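Local atomic coordinates of sugar kinase, pfkB family (Thermotoga maritima, PDB entry 2AJR), a protein that probably phosphorylates a sugar phosphate such as fructose 1-phosphate with ATP, as a pfkB-family kinase of the ribokinase type, and binds a magnesium ion. Residues A[304-309]-A[319-324]; A[255-260]-A[296-301]; A[96-101]-A[137-142]. All coordinates share one frame; numbering follows the deposited sequence.

Interaction 1. Residues A[304-309]-A[319-324]; sequences ATRRKE and KKEYDH. With MG (magnesium ion), chain C.
Arg306 and Glu321 reach toward each other from opposite directions and close a two-pronged salt bridge. The arginine presents its side edge, not its end. NE bonds to Glu321 OE2 at 3.0 Å, and Arg306 NH2 bonds to Glu321 OE1, also at 3.0 Å. Both N-H bonds run nearly straight, and both oxygens lie close to the guanidinium plane. The carboxylate is not coplanar with it: the two planes stand 43° apart. Each chain bends at its second torsion. The bend in Arg306 (chi2 -38°) turns the chain beyond CG so that the NE side of the guanidinium lies along the carboxylate. Arg306 CG itself is 3.4 Å from Glu321 OE2. His324 gives Glu321 OE1 a second donor, its ND1 lying 2.9 Å away. It comes from the opposite face of the carboxylate to Arg306 NH2.

The 304-309 segment also helps build the magnesium site, where the backbone oxygens of Arg307 and Glu309 bind the ion at 2.4 and 2.5 Å. Ala304 and His267 belong to the same site. The salt bridge thus ties the metal-binding loop to the turn that leads into strand 325-329. Three donors on one buried carboxylate would favour its ionised form and probably limit its rotation.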
loop_
_atom_site.group_PDB
_atom_site.type_symbol
_atom_site.label_atom_id
_atom_site.label_comp_id
_atom_site.label_asym_id
_atom_site.label_seq_id
_atom_site.Cartn_x
_atom_site.Cartn_y
_atom_site.Cartn_z
ATOM N N ALA A 304 -22.406 -1.156 11.010
ATOM C CA ALA A 304 -21.127 -1.150 10.316
ATOM C C ALA A 304 -20.013 -1.726 11.177
ATOM O O ALA A 304 -19.115 -2.392 10.661
ATOM C CB ALA A 304 -20.767 0.253 9.857
ATOM N N THR A 305 -20.070 -1.505 12.482
ATOM C CA THR A 305 -19.021 -2.006 13.357
ATOM C C THR A 305 -19.104 -3.510 13.614
ATOM O O THR A 305 -18.189 -4.088 14.173
ATOM C CB THR A 305 -19.054 -1.331 14.726
ATOM O OG1 THR A 305 -20.086 -1.935 15.519
ATOM C CG2 THR A 305 -19.307 0.157 14.592
ATOM N N ARG A 306 -20.185 -4.168 13.242
ATOM C CA ARG A 306 -20.280 -5.592 13.584
ATOM C C ARG A 306 -19.320 -6.469 12.805
ATOM O O ARG A 306 -19.216 -7.638 13.120
ATOM C CB ARG A 306 -21.706 -6.141 13.432
ATOM C CG ARG A 306 -22.749 -5.467 14.304
ATOM C CD ARG A 306 -22.207 -5.117 15.670
ATOM N NE ARG A 306 -23.198 -4.457 16.509
ATOM C CZ ARG A 306 -22.923 -3.884 17.682
ATOM N NH1 ARG A 306 -21.689 -3.902 18.179
ATOM N NH2 ARG A 306 -23.897 -3.297 18.371
ATOM N N ARG A 307 -18.625 -5.929 11.804
ATOM C CA ARG A 307 -17.621 -6.696 11.069
ATOM C C ARG A 307 -16.284 -5.993 11.021
ATOM O O ARG A 307 -16.231 -4.775 10.968
ATOM C CB ARG A 307 -18.086 -6.943 9.646
ATOM C CG ARG A 307 -19.411 -7.602 9.583
ATOM C CD ARG A 307 -19.769 -7.987 8.181
ATOM N NE ARG A 307 -21.182 -8.309 8.095
ATOM C CZ ARG A 307 -21.772 -8.854 7.038
ATOM N NH1 ARG A 307 -21.076 -9.147 5.950
ATOM N NH2 ARG A 307 -23.074 -9.115 7.076
ATOM N N LYS A 308 -15.206 -6.770 11.001
ATOM C CA LYS A 308 -13.853 -6.218 10.918
ATOM C C LYS A 308 -13.593 -5.490 9.608
ATOM O O LYS A 308 -12.818 -4.541 9.579
ATOM C CB LYS A 308 -12.776 -7.292 11.179
ATOM C CG LYS A 308 -12.654 -8.423 10.160
ATOM C CD LYS A 308 -11.530 -9.435 10.568
ATOM C CE LYS A 308 -11.651 -10.799 9.872
ATOM N NZ LYS A 308 -12.035 -10.676 8.444
ATOM N N GLU A 309 -14.251 -5.917 8.538
ATOM C CA GLU A 309 -14.098 -5.256 7.237
ATOM C C GLU A 309 -14.993 -4.051 7.183
ATOM O O GLU A 309 -15.988 -3.982 7.903
ATOM C CB GLU A 309 -14.496 -6.153 6.060
ATOM C CG GLU A 309 -14.003 -7.566 6.144
ATOM C CD GLU A 309 -14.906 -8.466 6.972
ATOM O OE1 GLU A 309 -16.100 -8.119 7.158
ATOM O OE2 GLU A 309 -14.403 -9.521 7.425
ATOM N N LYS A 319 -31.915 -2.435 11.280
ATOM C CA LYS A 319 -33.045 -2.580 12.211
ATOM C C LYS A 319 -32.682 -3.387 13.462
ATOM O O LYS A 319 -33.205 -3.112 14.537
ATOM C CB LYS A 319 -34.258 -3.226 11.510
ATOM C CG LYS A 319 -35.081 -2.265 10.643
ATOM C CD LYS A 319 -36.293 -2.956 10.043
ATOM C CE LYS A 319 -37.284 -1.963 9.422
ATOM N NZ LYS A 319 -38.654 -2.568 9.227
ATOM N N LYS A 320 -31.789 -4.368 13.309
ATOM C CA LYS A 320 -31.294 -5.188 14.430
ATOM C C LYS A 320 -30.614 -4.390 15.541
ATOM O O LYS A 320 -30.471 -4.871 16.659
ATOM C CB LYS A 320 -30.306 -6.246 13.921
ATOM C CG LYS A 320 -30.968 -7.514 13.408
ATOM C CD LYS A 320 -30.005 -8.347 12.558
ATOM C CE LYS A 320 -30.614 -9.699 12.204
ATOM N NZ LYS A 320 -29.973 -10.352 11.014
ATOM N N GLU A 321 -30.182 -3.181 15.219
ATOM C CA GLU A 321 -29.443 -2.367 16.152
ATOM C C GLU A 321 -30.341 -1.432 16.941
ATOM O O GLU A 321 -29.856 -0.744 17.840
ATOM C CB GLU A 321 -28.382 -1.544 15.411
ATOM C CG GLU A 321 -27.326 -2.373 14.690
ATOM C CD GLU A 321 -26.503 -3.251 15.622
ATOM O OE1 GLU A 321 -26.532 -3.040 16.857
ATOM O OE2 GLU A 321 -25.823 -4.162 15.106
ATOM N N TYR A 322 -31.638 -1.393 16.630
ATOM C CA TYR A 322 -32.543 -0.486 17.354
ATOM C C TYR A 322 -32.614 -0.821 18.841
ATOM O O TYR A 322 -32.952 0.019 19.666
ATOM C CB TYR A 322 -33.930 -0.417 16.698
ATOM C CG TYR A 322 -34.107 0.884 15.934
ATOM C CD1 TYR A 322 -33.609 1.040 14.629
ATOM C CD2 TYR A 322 -34.720 1.989 16.541
ATOM C CE1 TYR A 322 -33.750 2.265 13.943
ATOM C CE2 TYR A 322 -34.870 3.209 15.862
ATOM C CZ TYR A 322 -34.385 3.344 14.571
ATOM O OH TYR A 322 -34.536 4.561 13.931
ATOM N N ASP A 323 -32.230 -2.046 19.160
ATOM C CA ASP A 323 -32.187 -2.556 20.522
ATOM C C ASP A 323 -31.013 -2.031 21.361
ATOM O O ASP A 323 -31.076 -2.029 22.580
ATOM C CB ASP A 323 -32.052 -4.082 20.425
ATOM C CG ASP A 323 -32.853 -4.818 21.470
ATOM O OD1 ASP A 323 -32.849 -4.398 22.659
ATOM O OD2 ASP A 323 -33.465 -5.842 21.084
ATOM N N HIS A 324 -29.940 -1.610 20.708
ATOM C CA HIS A 324 -28.643 -1.456 21.366
ATOM C C HIS A 324 -28.211 -0.005 21.545
ATOM O O HIS A 324 -27.023 0.268 21.586
ATOM C CB HIS A 324 -27.554 -2.194 20.567
ATOM C CG HIS A 324 -27.835 -3.650 20.354
ATOM N ND1 HIS A 324 -27.949 -4.211 19.098
ATOM C CD2 HIS A 324 -28.025 -4.660 21.235
ATOM C CE1 HIS A 324 -28.193 -5.503 19.216
ATOM N NE2 HIS A 324 -28.253 -5.801 20.502
HETATM MG MG MG C . -16.362 -2.603 9.965
#

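Interaction 2. Residues A[255-260]-A[296-301]; sequences WLIRSK and FGFASA
Ile257 and Phe298 meet where a helix packs on the large sheet of a ribokinase-type alpha/beta fold. Strand 254-259 lies near one border of that sheet, between strands 245-249 and 325-329. Helix 290-304 covers it. The axes of the short segments run nearly parallel, 20° apart, with a closest approach of 9.9 Å.

Phe298 carries most of the contact. Its CB points toward the strand and lies 3.9 Å from Ile257 CG2. The first torsion sets CG anti to the backbone N (chi1 -164°), which sends the ring out obliquely to the strand, with CZ near Ser259. CG is the ring atom nearest to Ile257, at 3.5 Å from its CG2. The two ortho carbons, CD1 and CD2, meet the same methyl, and CD2 also approaches Ile257 CB. Further out the partners become backbone atoms. CE2 lies beside Ile257 O and still within reach of the methyl, while CE1 faces N and CA of Ser259. At the tip, Phe298 CZ comes to 3.6 Å from Ser259 N. Phe298 CZ is also 4.0 Å from Arg258 C. One aromatic side chain therefore spans three successive residues of the strand.

Ile257 and Phe298 run alongside one another, pointing opposite ways. The Ile257 methyl sits over one face of the ring, in a CH-pi contact. The ring of Phe325, on the neighbouring strand, also meets the Phe298 ring. Ile257 touches Phe325 as well, and Val248 on the other flanking strand. Ser259 turns its hydroxyl elsewhere, to the carbonyl oxygen of Glu261.

The contact across the two segments is apolar in its side chains. Its central feature is the Ile257 CG2 methyl, 3.6 Å from the centroid of the Phe298 ring and 16° off the ring normal.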
loop_
_atom_site.group_PDB
_atom_site.type_symbol
_atom_site.label_atom_id
_atom_site.label_comp_id
_atom_site.label_asym_id
_atom_site.label_seq_id
_atom_site.Cartn_x
_atom_site.Cartn_y
_atom_site.Cartn_z
ATOM N N TRP A 255 -30.480 16.270 22.098
ATOM C CA TRP A 255 -30.541 14.890 22.601
ATOM C C TRP A 255 -29.148 14.232 22.577
ATOM O O TRP A 255 -28.214 14.768 21.972
ATOM C CB TRP A 255 -31.520 14.064 21.778
ATOM C CG TRP A 255 -32.933 14.537 21.849
ATOM C CD1 TRP A 255 -33.945 13.998 22.595
ATOM C CD2 TRP A 255 -33.506 15.631 21.131
ATOM N NE1 TRP A 255 -35.100 14.693 22.389
ATOM C CE2 TRP A 255 -34.862 15.703 21.498
ATOM C CE3 TRP A 255 -33.002 16.565 20.219
ATOM C CZ2 TRP A 255 -35.722 16.671 20.985
ATOM C CZ3 TRP A 255 -33.852 17.518 19.706
ATOM C CH2 TRP A 255 -35.200 17.568 20.090
ATOM N N LEU A 256 -29.020 13.090 23.260
ATOM C CA LEU A 256 -27.786 12.302 23.292
ATOM C C LEU A 256 -28.119 10.862 23.041
ATOM O O LEU A 256 -28.907 10.279 23.781
ATOM C CB LEU A 256 -27.104 12.414 24.644
ATOM C CG LEU A 256 -25.822 11.606 24.855
ATOM C CD1 LEU A 256 -24.773 11.925 23.785
ATOM C CD2 LEU A 256 -25.267 11.878 26.279
ATOM N N ILE A 257 -27.534 10.301 21.987
ATOM C CA ILE A 257 -27.704 8.901 21.615
ATOM C C ILE A 257 -26.454 8.153 22.088
ATOM O O ILE A 257 -25.320 8.558 21.754
ATOM C CB ILE A 257 -27.840 8.734 20.067
ATOM C CG1 ILE A 257 -28.951 9.630 19.520
ATOM C CG2 ILE A 257 -28.112 7.308 19.706
ATOM C CD1 ILE A 257 -28.982 9.713 18.035
ATOM N N ARG A 258 -26.643 7.083 22.860
ATOM C CA ARG A 258 -25.505 6.310 23.367
ATOM C C ARG A 258 -25.605 4.850 22.992
ATOM O O ARG A 258 -26.683 4.256 23.096
ATOM C CB ARG A 258 -25.468 6.340 24.875
ATOM C CG ARG A 258 -25.238 7.674 25.506
ATOM C CD ARG A 258 -25.065 7.427 26.958
ATOM N NE ARG A 258 -24.772 8.626 27.715
ATOM C CZ ARG A 258 -23.554 9.043 28.044
ATOM N NH1 ARG A 258 -22.475 8.385 27.623
ATOM N NH2 ARG A 258 -23.422 10.140 28.794
ATOM N N SER A 259 -24.479 4.267 22.589
ATOM C CA SER A 259 -24.401 2.822 22.441
ATOM C C SER A 259 -24.568 2.170 23.815
ATOM O O SER A 259 -23.890 2.553 24.751
ATOM C CB SER A 259 -23.055 2.416 21.852
ATOM O OG SER A 259 -22.884 1.013 21.930
ATOM N N LYS A 260 -25.476 1.203 23.934
ATOM C CA LYS A 260 -25.678 0.479 25.196
ATOM C C LYS A 260 -24.432 -0.292 25.623
ATOM O O LYS A 260 -24.272 -0.584 26.801
ATOM C CB LYS A 260 -26.858 -0.510 25.104
ATOM C CG LYS A 260 -28.267 0.123 25.204
ATOM C CD LYS A 260 -29.364 -0.905 25.458
ATOM C CE LYS A 260 -30.751 -0.326 25.163
ATOM N NZ LYS A 260 -31.898 -1.281 25.440
ATOM N N PHE A 296 -31.658 6.567 13.245
ATOM C CA PHE A 296 -31.496 5.577 12.202
ATOM C C PHE A 296 -30.041 5.579 11.726
ATOM O O PHE A 296 -29.468 4.524 11.452
ATOM C CB PHE A 296 -32.451 5.854 11.041
ATOM C CG PHE A 296 -32.494 4.752 10.014
ATOM C CD1 PHE A 296 -33.325 3.662 10.187
ATOM C CD2 PHE A 296 -31.708 4.812 8.882
ATOM C CE1 PHE A 296 -33.368 2.647 9.249
ATOM C CE2 PHE A 296 -31.749 3.808 7.941
ATOM C CZ PHE A 296 -32.579 2.717 8.127
ATOM N N GLY A 297 -29.444 6.765 11.648
ATOM C CA GLY A 297 -28.042 6.892 11.296
ATOM C C GLY A 297 -27.188 6.135 12.288
ATOM O O GLY A 297 -26.290 5.383 11.895
ATOM N N PHE A 298 -27.497 6.309 13.575
ATOM C CA PHE A 298 -26.725 5.692 14.653
ATOM C C PHE A 298 -26.833 4.178 14.550
ATOM O O PHE A 298 -25.842 3.483 14.699
ATOM C CB PHE A 298 -27.202 6.196 16.034
ATOM C CG PHE A 298 -26.233 5.921 17.155
ATOM C CD1 PHE A 298 -26.265 4.713 17.841
ATOM C CD2 PHE A 298 -25.282 6.861 17.513
ATOM C CE1 PHE A 298 -25.360 4.454 18.864
ATOM C CE2 PHE A 298 -24.377 6.613 18.537
ATOM C CZ PHE A 298 -24.418 5.411 19.217
ATOM N N ALA A 299 -28.032 3.682 14.263
ATOM C CA ALA A 299 -28.255 2.251 14.056
ATOM C C ALA A 299 -27.341 1.699 12.961
ATOM O O ALA A 299 -26.734 0.643 13.137
ATOM C CB ALA A 299 -29.710 1.988 13.706
ATOM N N SER A 300 -27.241 2.409 11.835
ATOM C CA SER A 300 -26.399 1.951 10.726
ATOM C C SER A 300 -24.933 1.903 11.145
ATOM O O SER A 300 -24.246 0.898 10.898
ATOM C CB SER A 300 -26.564 2.848 9.492
ATOM O OG SER A 300 -27.941 3.060 9.193
ATOM N N ALA A 301 -24.480 2.986 11.791
ATOM C CA ALA A 301 -23.119 3.071 12.285
ATOM C C ALA A 301 -22.822 1.847 13.131
ATOM O O ALA A 301 -21.798 1.202 12.936
ATOM C CB ALA A 301 -22.909 4.353 13.090
#

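Interaction 3. Residues A[96-101]-A[137-142]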
loop_
_atom_site.group_PDB
_atom_site.type_symbol
_atom_site.label_atom_id
_atom_site.label_comp_id
_atom_site.label_asym_id
_atom_site.label_seq_id
_atom_site.Cartn_x
_atom_site.Cartn_y
_atom_site.Cartn_z
ATOM N N ASN A 96 -19.604 10.124 -12.134
ATOM C CA ASN A 96 -19.435 11.328 -12.941
ATOM C C ASN A 96 -18.221 12.116 -12.435
ATOM O O ASN A 96 -18.343 13.213 -11.889
ATOM C CB ASN A 96 -20.716 12.161 -12.883
ATOM C CG ASN A 96 -20.669 13.369 -13.789
ATOM O OD1 ASN A 96 -20.037 13.348 -14.849
ATOM N ND2 ASN A 96 -21.320 14.441 -13.368
ATOM N N PHE A 97 -17.057 11.517 -12.588
ATOM C CA PHE A 97 -15.834 12.017 -11.991
ATOM C C PHE A 97 -15.025 12.806 -13.003
ATOM O O PHE A 97 -14.919 12.398 -14.141
ATOM C CB PHE A 97 -14.957 10.844 -11.549
ATOM C CG PHE A 97 -15.486 10.092 -10.380
ATOM C CD1 PHE A 97 -15.512 10.674 -9.129
ATOM C CD2 PHE A 97 -15.923 8.795 -10.514
ATOM C CE1 PHE A 97 -16.004 9.986 -8.031
ATOM C CE2 PHE A 97 -16.407 8.094 -9.416
ATOM C CZ PHE A 97 -16.447 8.699 -8.172
ATOM N N VAL A 98 -14.398 13.893 -12.584
ATOM C CA VAL A 98 -13.437 14.571 -13.436
ATOM C C VAL A 98 -12.106 13.837 -13.323
ATOM O O VAL A 98 -11.582 13.649 -12.213
ATOM C CB VAL A 98 -13.255 16.021 -13.007
ATOM C CG1 VAL A 98 -12.011 16.622 -13.649
ATOM C CG2 VAL A 98 -14.499 16.797 -13.344
ATOM N N TYR A 99 -11.568 13.435 -14.470
ATOM C CA TYR A 99 -10.323 12.692 -14.541
ATOM C C TYR A 99 -9.149 13.642 -14.532
ATOM O O TYR A 99 -9.097 14.553 -15.338
ATOM C CB TYR A 99 -10.304 11.821 -15.799
ATOM C CG TYR A 99 -11.205 10.628 -15.614
ATOM C CD1 TYR A 99 -12.582 10.763 -15.714
ATOM C CD2 TYR A 99 -10.688 9.379 -15.280
ATOM C CE1 TYR A 99 -13.420 9.698 -15.503
ATOM C CE2 TYR A 99 -11.533 8.292 -15.081
ATOM C CZ TYR A 99 -12.898 8.471 -15.188
ATOM O OH TYR A 99 -13.757 7.427 -14.996
ATOM N N VAL A 100 -8.216 13.422 -13.618
ATOM C CA VAL A 100 -7.092 14.319 -13.428
ATOM C C VAL A 100 -5.793 13.580 -13.722
ATOM O O VAL A 100 -5.775 12.361 -13.812
ATOM C CB VAL A 100 -7.081 14.919 -11.984
ATOM C CG1 VAL A 100 -8.326 15.735 -11.733
ATOM C CG2 VAL A 100 -6.967 13.825 -10.906
ATOM N N GLU A 101 -4.722 14.341 -13.908
ATOM C CA GLU A 101 -3.381 13.802 -14.109
ATOM C C GLU A 101 -2.919 13.488 -12.702
ATOM O O GLU A 101 -3.071 14.311 -11.811
ATOM C CB GLU A 101 -2.494 14.873 -14.789
ATOM C CG GLU A 101 -1.227 14.388 -15.542
ATOM C CD GLU A 101 -1.527 13.511 -16.764
ATOM O OE1 GLU A 101 -2.159 14.009 -17.728
ATOM O OE2 GLU A 101 -1.117 12.320 -16.775
ATOM N N LEU A 137 -16.767 22.152 -11.068
ATOM C CA LEU A 137 -17.867 23.027 -10.608
ATOM C C LEU A 137 -18.969 23.084 -11.648
ATOM O O LEU A 137 -20.150 23.116 -11.328
ATOM C CB LEU A 137 -17.372 24.451 -10.307
ATOM C CG LEU A 137 -16.446 24.590 -9.095
ATOM C CD1 LEU A 137 -15.799 25.996 -9.019
ATOM C CD2 LEU A 137 -17.224 24.242 -7.835
ATOM N N ARG A 138 -18.546 23.068 -12.899
ATOM C CA ARG A 138 -19.433 23.130 -14.040
ATOM C C ARG A 138 -20.321 21.873 -14.107
ATOM O O ARG A 138 -21.520 21.970 -14.375
ATOM C CB ARG A 138 -18.570 23.298 -15.291
ATOM C CG ARG A 138 -19.193 24.050 -16.441
ATOM C CD ARG A 138 -20.055 23.149 -17.286
ATOM N NE ARG A 138 -19.694 23.245 -18.694
ATOM C CZ ARG A 138 -18.725 22.551 -19.287
ATOM N NH1 ARG A 138 -17.970 21.686 -18.622
ATOM N NH2 ARG A 138 -18.499 22.733 -20.568
ATOM N N ARG A 139 -19.745 20.703 -13.842
ATOM C CA ARG A 139 -20.517 19.450 -13.796
ATOM C C ARG A 139 -21.389 19.360 -12.562
ATOM O O ARG A 139 -22.480 18.783 -12.600
ATOM C CB ARG A 139 -19.598 18.245 -13.750
ATOM C CG ARG A 139 -18.923 17.919 -15.017
ATOM C CD ARG A 139 -18.409 16.494 -14.944
ATOM N NE ARG A 139 -17.755 16.116 -16.186
ATOM C CZ ARG A 139 -16.890 15.123 -16.315
ATOM N NH1 ARG A 139 -16.556 14.365 -15.281
ATOM N NH2 ARG A 139 -16.350 14.891 -17.495
ATOM N N TYR A 140 -20.867 19.868 -11.451
ATOM C CA TYR A 140 -21.608 19.890 -10.192
ATOM C C TYR A 140 -22.931 20.651 -10.374
ATOM O O TYR A 140 -23.991 20.141 -10.014
ATOM C CB TYR A 140 -20.757 20.513 -9.076
ATOM C CG TYR A 140 -21.454 20.621 -7.735
ATOM C CD1 TYR A 140 -21.632 19.510 -6.924
ATOM C CD2 TYR A 140 -21.940 21.844 -7.282
ATOM C CE1 TYR A 140 -22.281 19.612 -5.686
ATOM C CE2 TYR A 140 -22.586 21.956 -6.053
ATOM C CZ TYR A 140 -22.749 20.842 -5.256
ATOM O OH TYR A 140 -23.392 20.980 -4.040
ATOM N N LYS A 141 -22.856 21.850 -10.950
ATOM C CA LYS A 141 -24.055 22.667 -11.210
ATOM C C LYS A 141 -25.069 21.899 -12.032
ATOM O O LYS A 141 -26.248 21.920 -11.738
ATOM C CB LYS A 141 -23.700 23.979 -11.930
ATOM C CG LYS A 141 -22.956 24.966 -11.051
ATOM C CD LYS A 141 -22.284 26.081 -11.848
ATOM C CE LYS A 141 -21.374 26.944 -10.955
ATOM N NZ LYS A 141 -20.300 27.637 -11.733
HETATM N N MSE A 142 -24.601 21.204 -13.056
HETATM C CA MSE A 142 -25.510 20.511 -13.937
HETATM C C MSE A 142 -26.239 19.401 -13.205
HETATM O O MSE A 142 -27.445 19.264 -13.332
HETATM C CB MSE A 142 -24.775 20.005 -15.168
HETATM C CG MSE A 142 -24.377 21.158 -16.080
HETATM SE SE MSE A 142 -23.200 20.708 -17.599
HETATM C CE MSE A 142 -23.290 22.473 -18.536
#
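Phe97 O accepts from Arg139 NH1 at 2.8 Å, the shortest polar contact between these two segments. The bond is weak, because the N-H is bent to 134° at the hydrogen. The oxygen lies at the edge of the guanidinium, near its plane. The donor belongs to a helix and the acceptor to the backbone of a strand.

With CG anti to the carbonyl carbon (chi1 -74°) and the chain extended from CG to NE, Arg139 carries its guanidinium across to the strand. On the way it passes the amide of Asn96. Asn96 OD1 is 3.5 Å from Arg139 CD, and Asn96 ND2 is 3.9 Å from the same carbon. The amide and guanidinium planes are only 23° apart, but no bond joins the two groups. Asn96 thus borders the aliphatic part of the arginine. Val98 touches the far end. Its CG2 packs over one face of the guanidinium, 3.7 Å from Arg139 NH1. The nitrogen of Val98 is also near NH1, but both are donors and do not pair.

Arg139 supplies the helix's whole share of this contact. With an alanine here, Phe97 O would probably lose its bond from the helix, and Asn96 and Val98 would be left without the chain that covers them.

The contact lies away from the magnesium site. Strand 93-100 is the outermost strand of the large sheet on this side within the chain, and it pairs with strand 68-75. Phe97 points away from helix 130-144 and packs on Val83 and Leu86 of helix 76-89. Residues 137-142 of helix 130-144 run almost antiparallel to strand residues 96-100, and Tyr140 packs on Leu171 and Ala172 of helix 164-174.

Interactions 1 and 2 are neighbours, with centres 10 Å apart. They touch directly: Lys260 N probably donates to His324 O, and Glu321 packs against Ala299. Interaction 3 lies on the opposite side of the chain's centre, about 20 Å or more from both by nearest atoms. Interactions 2 and 3 each set a helix against the same large sheet, interaction 3 at an edge strand and interaction 2 on the strand next to the opposite edge. Interaction 2 is the buried one and relies on apolar contact with an aromatic face. Interactions 1 and 3 are partly buried, and an arginine carries each. In interaction 1 it meets a carboxylate in a paired salt bridge, while in interaction 3 it meets a backbone oxygen through one weak bond.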